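Local coordinates for protein Epf (Streptococcus pyogenes, PDB 4ES8) that acts as a cell-surface adhesin, attaching to cells through an N-terminal domain that contains a carbohydrate-binding module, at residues A[22-34]-A[101-114]. Sequence-based numbering, arbitrary orientation.
Sequences PDDLMNFKGTWEV and FKVNTKSLIKDHDY. With GOL (glycerol), chain C.
Val103 CG1 meets the Phe28 ring obliquely, 3.5 Å from CD1, while the backbone N of Gly30 sits over the centre of one face, 4.0 Å above the plane. A chi1 of 179°, which sets CG opposite the backbone N, also lays this ring against Ile80. Trp32 and Phe101 lie aslant, planes 31° apart, with Trp32 CH2 3.6 Å from Phe101 CE1; both also pack on Ile78. At the other end, the Tyr114 ring has Leu108 CD2 over one face, offset toward the rim, and Ile109 O at its edge, in plane. The Leu25 side chain crosses that of Tyr114 at about a right angle, CD1 meeting the ring obliquely, 3.7 Å from Tyr114 CE1, and also touching Leu108 CD2.

Between these apolar ends, the short, weakly bonded strand 26-27 runs antiparallel beside the end of strand 97-105, in one sheet of the beta-rich adhesin domain, while Leu25 and Tyr114 tie it to the other sheet. Lys106 N gives Leu25 O a nearly straight bond (2.7 Å), and Asn27 N bonds to Asn104 O. Water bridges Asn27 O to Asn104 N, and a second water joins Asn27 ND2 to Thr105 O. The bent Lys106 chain crosses Asn27, CE 3.6 Å from CG, and brings NZ to glycerol O1 and to a water within bonding distance of Asp24 O and Met26 O. The glycerol, probably from the crystallisation liquor, accepts through O3 from Phe28 N at 2.8 Å.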
loop_
_atom_site.group_PDB
_atom_site.type_symbol
_atom_site.label_atom_id
_atom_site.label_comp_id
_atom_site.label_asym_id
_atom_site.label_seq_id
_atom_site.Cartn_x
_atom_site.Cartn_y
_atom_site.Cartn_z
ATOM N N PRO A 22 12.437 0.428 -4.683
ATOM C CA PRO A 22 11.068 0.934 -4.868
ATOM C C PRO A 22 10.879 2.275 -4.175
ATOM O O PRO A 22 11.510 2.539 -3.150
ATOM C CB PRO A 22 10.190 -0.141 -4.216
ATOM C CG PRO A 22 11.097 -0.839 -3.257
ATOM C CD PRO A 22 12.474 -0.776 -3.824
ATOM N N ASP A 23 10.011 3.114 -4.751
ATOM C CA ASP A 23 9.712 4.425 -4.162
ATOM C C ASP A 23 9.003 4.306 -2.824
ATOM O O ASP A 23 8.157 3.406 -2.631
ATOM C CB ASP A 23 8.754 5.186 -5.102
ATOM C CG ASP A 23 9.332 5.647 -6.428
ATOM O OD1 ASP A 23 10.560 5.613 -6.577
ATOM O OD2 ASP A 23 8.546 6.038 -7.303
ATOM N N ASP A 24 9.308 5.229 -1.903
ATOM C CA ASP A 24 8.555 5.281 -0.641
ATOM C C ASP A 24 7.240 5.956 -0.994
ATOM O O ASP A 24 7.256 7.028 -1.631
ATOM C CB ASP A 24 9.316 6.044 0.467
ATOM C CG ASP A 24 8.560 6.331 1.768
ATOM O OD1 ASP A 24 7.463 5.749 1.981
ATOM O OD2 ASP A 24 9.077 7.113 2.585
ATOM N N LEU A 25 6.118 5.360 -0.598
ATOM C CA LEU A 25 4.822 5.923 -0.963
ATOM C C LEU A 25 4.064 6.556 0.188
ATOM O O LEU A 25 2.839 6.772 0.071
ATOM C CB LEU A 25 3.964 4.838 -1.629
ATOM C CG LEU A 25 4.587 4.198 -2.867
ATOM C CD1 LEU A 25 3.729 2.998 -3.344
ATOM C CD2 LEU A 25 4.802 5.249 -4.003
ATOM N N MET A 26 4.764 6.905 1.287
ATOM C CA MET A 26 4.144 7.636 2.388
ATOM C C MET A 26 3.813 9.038 1.972
ATOM O O MET A 26 4.529 9.591 1.111
ATOM C CB MET A 26 5.126 7.740 3.557
ATOM C CG MET A 26 5.258 6.494 4.334
ATOM S SD MET A 26 3.714 5.801 4.978
ATOM C CE MET A 26 3.165 7.065 5.892
ATOM N N ASN A 27 2.795 9.647 2.565
ATOM C CA ASN A 27 2.509 11.058 2.336
ATOM C C ASN A 27 2.374 11.682 3.722
ATOM O O ASN A 27 1.250 11.955 4.192
ATOM C CB ASN A 27 1.313 11.323 1.429
ATOM C CG ASN A 27 1.293 12.776 0.960
ATOM O OD1 ASN A 27 2.241 13.554 1.206
ATOM N ND2 ASN A 27 0.237 13.150 0.251
ATOM N N PHE A 28 3.525 11.847 4.410
ATOM C CA PHE A 28 3.560 12.339 5.782
ATOM C C PHE A 28 4.448 13.582 5.855
ATOM O O PHE A 28 5.678 13.445 5.879
ATOM C CB PHE A 28 4.062 11.228 6.741
ATOM C CG PHE A 28 4.155 11.658 8.185
ATOM C CD1 PHE A 28 3.035 11.642 9.009
ATOM C CD2 PHE A 28 5.373 12.047 8.735
ATOM C CE1 PHE A 28 3.128 12.033 10.360
ATOM C CE2 PHE A 28 5.461 12.431 10.078
ATOM C CZ PHE A 28 4.336 12.425 10.883
ATOM N N LYS A 29 3.827 14.785 5.853
ATOM C CA LYS A 29 4.619 16.023 5.905
ATOM C C LYS A 29 4.728 16.605 7.326
ATOM O O LYS A 29 5.329 17.664 7.508
ATOM C CB LYS A 29 4.070 17.065 4.930
ATOM C CG LYS A 29 4.363 16.721 3.466
ATOM C CD LYS A 29 5.623 17.390 2.966
ATOM C CE LYS A 29 5.850 17.074 1.509
ATOM N NZ LYS A 29 4.972 17.880 0.618
ATOM N N GLY A 30 4.159 15.924 8.326
ATOM C CA GLY A 30 4.264 16.339 9.715
ATOM C C GLY A 30 3.451 17.570 10.042
ATOM O O GLY A 30 3.949 18.510 10.677
ATOM N N THR A 31 2.168 17.557 9.648
ATOM C CA THR A 31 1.318 18.706 9.935
ATOM C C THR A 31 -0.130 18.302 10.172
ATOM O O THR A 31 -0.656 17.359 9.529
ATOM C CB THR A 31 1.402 19.767 8.769
ATOM O OG1 THR A 31 0.591 20.897 9.114
ATOM C CG2 THR A 31 0.951 19.215 7.402
ATOM N N TRP A 32 -0.792 19.094 11.038
ATOM C CA TRP A 32 -2.229 18.987 11.295
ATOM C C TRP A 32 -3.072 19.882 10.346
ATOM O O TRP A 32 -4.297 19.738 10.326
ATOM C CB TRP A 32 -2.592 19.354 12.742
ATOM C CG TRP A 32 -1.891 18.562 13.792
ATOM C CD1 TRP A 32 -1.194 19.065 14.852
ATOM C CD2 TRP A 32 -1.936 17.137 13.975
ATOM N NE1 TRP A 32 -0.774 18.043 15.675
ATOM C CE2 TRP A 32 -1.202 16.844 15.151
ATOM C CE3 TRP A 32 -2.507 16.068 13.243
ATOM C CZ2 TRP A 32 -1.042 15.534 15.631
ATOM C CZ3 TRP A 32 -2.299 14.766 13.694
ATOM C CH2 TRP A 32 -1.563 14.507 14.866
ATOM N N GLU A 33 -2.428 20.840 9.648
ATOM C CA GLU A 33 -3.124 21.766 8.743
ATOM C C GLU A 33 -3.926 20.932 7.744
ATOM O O GLU A 33 -3.361 20.233 6.911
ATOM C CB GLU A 33 -2.114 22.698 8.063
ATOM C CG GLU A 33 -2.844 23.819 7.332
ATOM C CD GLU A 33 -1.944 24.779 6.584
ATOM O OE1 GLU A 33 -0.739 24.487 6.418
ATOM O OE2 GLU A 33 -2.451 25.854 6.196
ATOM N N VAL A 34 -5.240 20.957 7.893
ATOM C CA VAL A 34 -6.148 20.035 7.214
ATOM C C VAL A 34 -5.950 20.028 5.681
ATOM O O VAL A 34 -5.832 18.948 5.111
ATOM C CB VAL A 34 -7.609 20.333 7.644
ATOM C CG1 VAL A 34 -8.622 19.527 6.854
ATOM C CG2 VAL A 34 -7.794 20.091 9.139
ATOM N N PHE A 101 -4.741 8.050 14.779
ATOM C CA PHE A 101 -4.189 8.869 13.709
ATOM C C PHE A 101 -4.293 8.150 12.374
ATOM O O PHE A 101 -4.212 6.920 12.318
ATOM C CB PHE A 101 -2.710 9.181 13.981
ATOM C CG PHE A 101 -2.506 9.876 15.307
ATOM C CD1 PHE A 101 -3.040 11.137 15.539
ATOM C CD2 PHE A 101 -1.751 9.279 16.313
ATOM C CE1 PHE A 101 -2.866 11.771 16.770
ATOM C CE2 PHE A 101 -1.570 9.917 17.533
ATOM C CZ PHE A 101 -2.110 11.171 17.752
ATOM N N LYS A 102 -4.429 8.909 11.285
ATOM C CA LYS A 102 -4.333 8.336 9.955
ATOM C C LYS A 102 -3.165 8.992 9.268
ATOM O O LYS A 102 -3.144 10.225 9.111
ATOM C CB LYS A 102 -5.634 8.519 9.136
ATOM C CG LYS A 102 -6.684 7.475 9.479
ATOM C CD LYS A 102 -7.892 7.581 8.528
ATOM C CE LYS A 102 -8.694 6.317 8.534
ATOM N NZ LYS A 102 -9.753 6.334 7.460
ATOM N N VAL A 103 -2.175 8.190 8.890
ATOM C CA VAL A 103 -1.026 8.680 8.117
ATOM C C VAL A 103 -1.231 8.190 6.700
ATOM O O VAL A 103 -1.326 6.977 6.437
ATOM C CB VAL A 103 0.313 8.245 8.710
ATOM C CG1 VAL A 103 1.447 8.777 7.836
ATOM C CG2 VAL A 103 0.464 8.789 10.126
ATOM N N ASN A 104 -1.430 9.149 5.792
ATOM C CA ASN A 104 -1.798 8.834 4.426
ATOM C C ASN A 104 -0.659 8.315 3.560
ATOM O O ASN A 104 0.511 8.622 3.805
ATOM C CB ASN A 104 -2.383 10.064 3.735
ATOM C CG ASN A 104 -3.819 10.340 4.116
ATOM O OD1 ASN A 104 -4.457 9.604 4.885
ATOM N ND2 ASN A 104 -4.356 11.440 3.594
ATOM N N THR A 105 -1.020 7.505 2.580
ATOM C CA THR A 105 -0.115 7.080 1.522
ATOM C C THR A 105 -0.398 7.902 0.270
ATOM O O THR A 105 -1.454 8.556 0.160
ATOM C CB THR A 105 -0.298 5.575 1.181
ATOM O OG1 THR A 105 -1.522 5.406 0.446
ATOM C CG2 THR A 105 -0.321 4.676 2.445
ATOM N N LYS A 106 0.491 7.789 -0.716
ATOM C CA LYS A 106 0.196 8.289 -2.043
ATOM C C LYS A 106 -0.807 7.314 -2.694
ATOM O O LYS A 106 -1.195 6.293 -2.082
ATOM C CB LYS A 106 1.492 8.376 -2.879
ATOM C CG LYS A 106 2.601 9.256 -2.280
ATOM C CD LYS A 106 2.297 10.730 -2.329
ATOM C CE LYS A 106 3.421 11.567 -1.721
ATOM N NZ LYS A 106 4.691 11.476 -2.525
ATOM N N SER A 107 -1.204 7.590 -3.942
ATOM C CA SER A 107 -2.159 6.733 -4.635
ATOM C C SER A 107 -1.579 5.343 -4.865
ATOM O O SER A 107 -0.502 5.199 -5.483
ATOM C CB SER A 107 -2.564 7.356 -5.967
ATOM O OG SER A 107 -3.660 6.647 -6.524
ATOM N N LEU A 108 -2.298 4.318 -4.362
ATOM C CA LEU A 108 -1.846 2.938 -4.515
ATOM C C LEU A 108 -2.550 2.289 -5.708
ATOM O O LEU A 108 -3.585 2.791 -6.168
ATOM C CB LEU A 108 -2.114 2.128 -3.218
ATOM C CG LEU A 108 -1.574 2.750 -1.907
ATOM C CD1 LEU A 108 -1.861 1.848 -0.726
ATOM C CD2 LEU A 108 -0.073 3.044 -2.003
ATOM N N ILE A 109 -1.976 1.200 -6.217
ATOM C CA ILE A 109 -2.555 0.449 -7.330
ATOM C C ILE A 109 -3.436 -0.647 -6.764
ATOM O O ILE A 109 -3.066 -1.309 -5.794
ATOM C CB ILE A 109 -1.439 -0.126 -8.245
ATOM C CG1 ILE A 109 -0.689 1.041 -8.927
ATOM C CG2 ILE A 109 -2.017 -1.091 -9.317
ATOM C CD1 ILE A 109 0.645 0.612 -9.577
ATOM N N LYS A 110 -4.605 -0.859 -7.395
ATOM C CA LYS A 110 -5.525 -1.919 -6.969
ATOM C C LYS A 110 -4.855 -3.280 -7.123
ATOM O O LYS A 110 -4.220 -3.543 -8.152
ATOM C CB LYS A 110 -6.789 -1.875 -7.844
ATOM C CG LYS A 110 -7.861 -2.901 -7.429
ATOM C CD LYS A 110 -9.147 -2.803 -8.261
ATOM C CE LYS A 110 -8.988 -3.349 -9.669
ATOM N NZ LYS A 110 -10.293 -3.392 -10.398
ATOM N N ASP A 111 -4.994 -4.137 -6.098
ATOM C CA ASP A 111 -4.539 -5.519 -6.127
ATOM C C ASP A 111 -3.000 -5.654 -6.158
ATOM O O ASP A 111 -2.482 -6.665 -6.603
ATOM C CB ASP A 111 -5.190 -6.278 -7.303
ATOM C CG ASP A 111 -5.176 -7.785 -7.211
ATOM O OD1 ASP A 111 -5.409 -8.317 -6.104
ATOM O OD2 ASP A 111 -5.002 -8.433 -8.261
ATOM N N HIS A 112 -2.281 -4.644 -5.644
ATOM C CA HIS A 112 -0.838 -4.719 -5.460
ATOM C C HIS A 112 -0.591 -5.013 -3.974
ATOM O O HIS A 112 -1.489 -4.794 -3.143
ATOM C CB HIS A 112 -0.176 -3.402 -5.894
ATOM C CG HIS A 112 0.290 -3.372 -7.326
ATOM N ND1 HIS A 112 1.455 -2.704 -7.679
ATOM C CD2 HIS A 112 -0.274 -3.894 -8.446
ATOM C CE1 HIS A 112 1.564 -2.823 -8.995
ATOM N NE2 HIS A 112 0.532 -3.515 -9.511
ATOM N N ASP A 113 0.603 -5.515 -3.654
ATOM C CA ASP A 113 1.023 -5.845 -2.298
ATOM C C ASP A 113 1.947 -4.764 -1.780
ATOM O O ASP A 113 2.831 -4.301 -2.530
ATOM C CB ASP A 113 1.728 -7.203 -2.293
ATOM C CG ASP A 113 0.795 -8.347 -2.630
ATOM O OD1 ASP A 113 -0.316 -8.362 -2.118
ATOM O OD2 ASP A 113 1.165 -9.186 -3.457
ATOM N N TYR A 114 1.756 -4.360 -0.502
ATOM C CA TYR A 114 2.552 -3.293 0.089
ATOM C C TYR A 114 3.127 -3.717 1.423
ATOM O O TYR A 114 2.581 -4.611 2.093
ATOM C CB TYR A 114 1.710 -2.017 0.252
ATOM C CG TYR A 114 1.304 -1.442 -1.089
ATOM C CD1 TYR A 114 2.152 -0.585 -1.785
ATOM C CD2 TYR A 114 0.109 -1.824 -1.705
ATOM C CE1 TYR A 114 1.810 -0.093 -3.048
ATOM C CE2 TYR A 114 -0.241 -1.344 -2.972
ATOM C CZ TYR A 114 0.616 -0.486 -3.639
ATOM O OH TYR A 114 0.260 -0.021 -4.887
HETATM C C1 GOL C . 5.948 12.920 0.518
HETATM O O1 GOL C . 6.464 12.994 -0.836
HETATM C C2 GOL C . 7.107 13.016 1.503
HETATM O O2 GOL C . 8.112 12.054 1.202
HETATM C C3 GOL C . 6.587 12.855 2.932
HETATM O O3 GOL C . 6.050 11.539 3.155
HETATM O O HOH W 1 6.894 8.944 -3.369
HETATM O O HOH W 2 5.920 9.361 -1.217
HETATM O O HOH W 3 -0.489 11.911 6.447
HETATM O O HOH W 4 -1.845 11.094 -0.603
#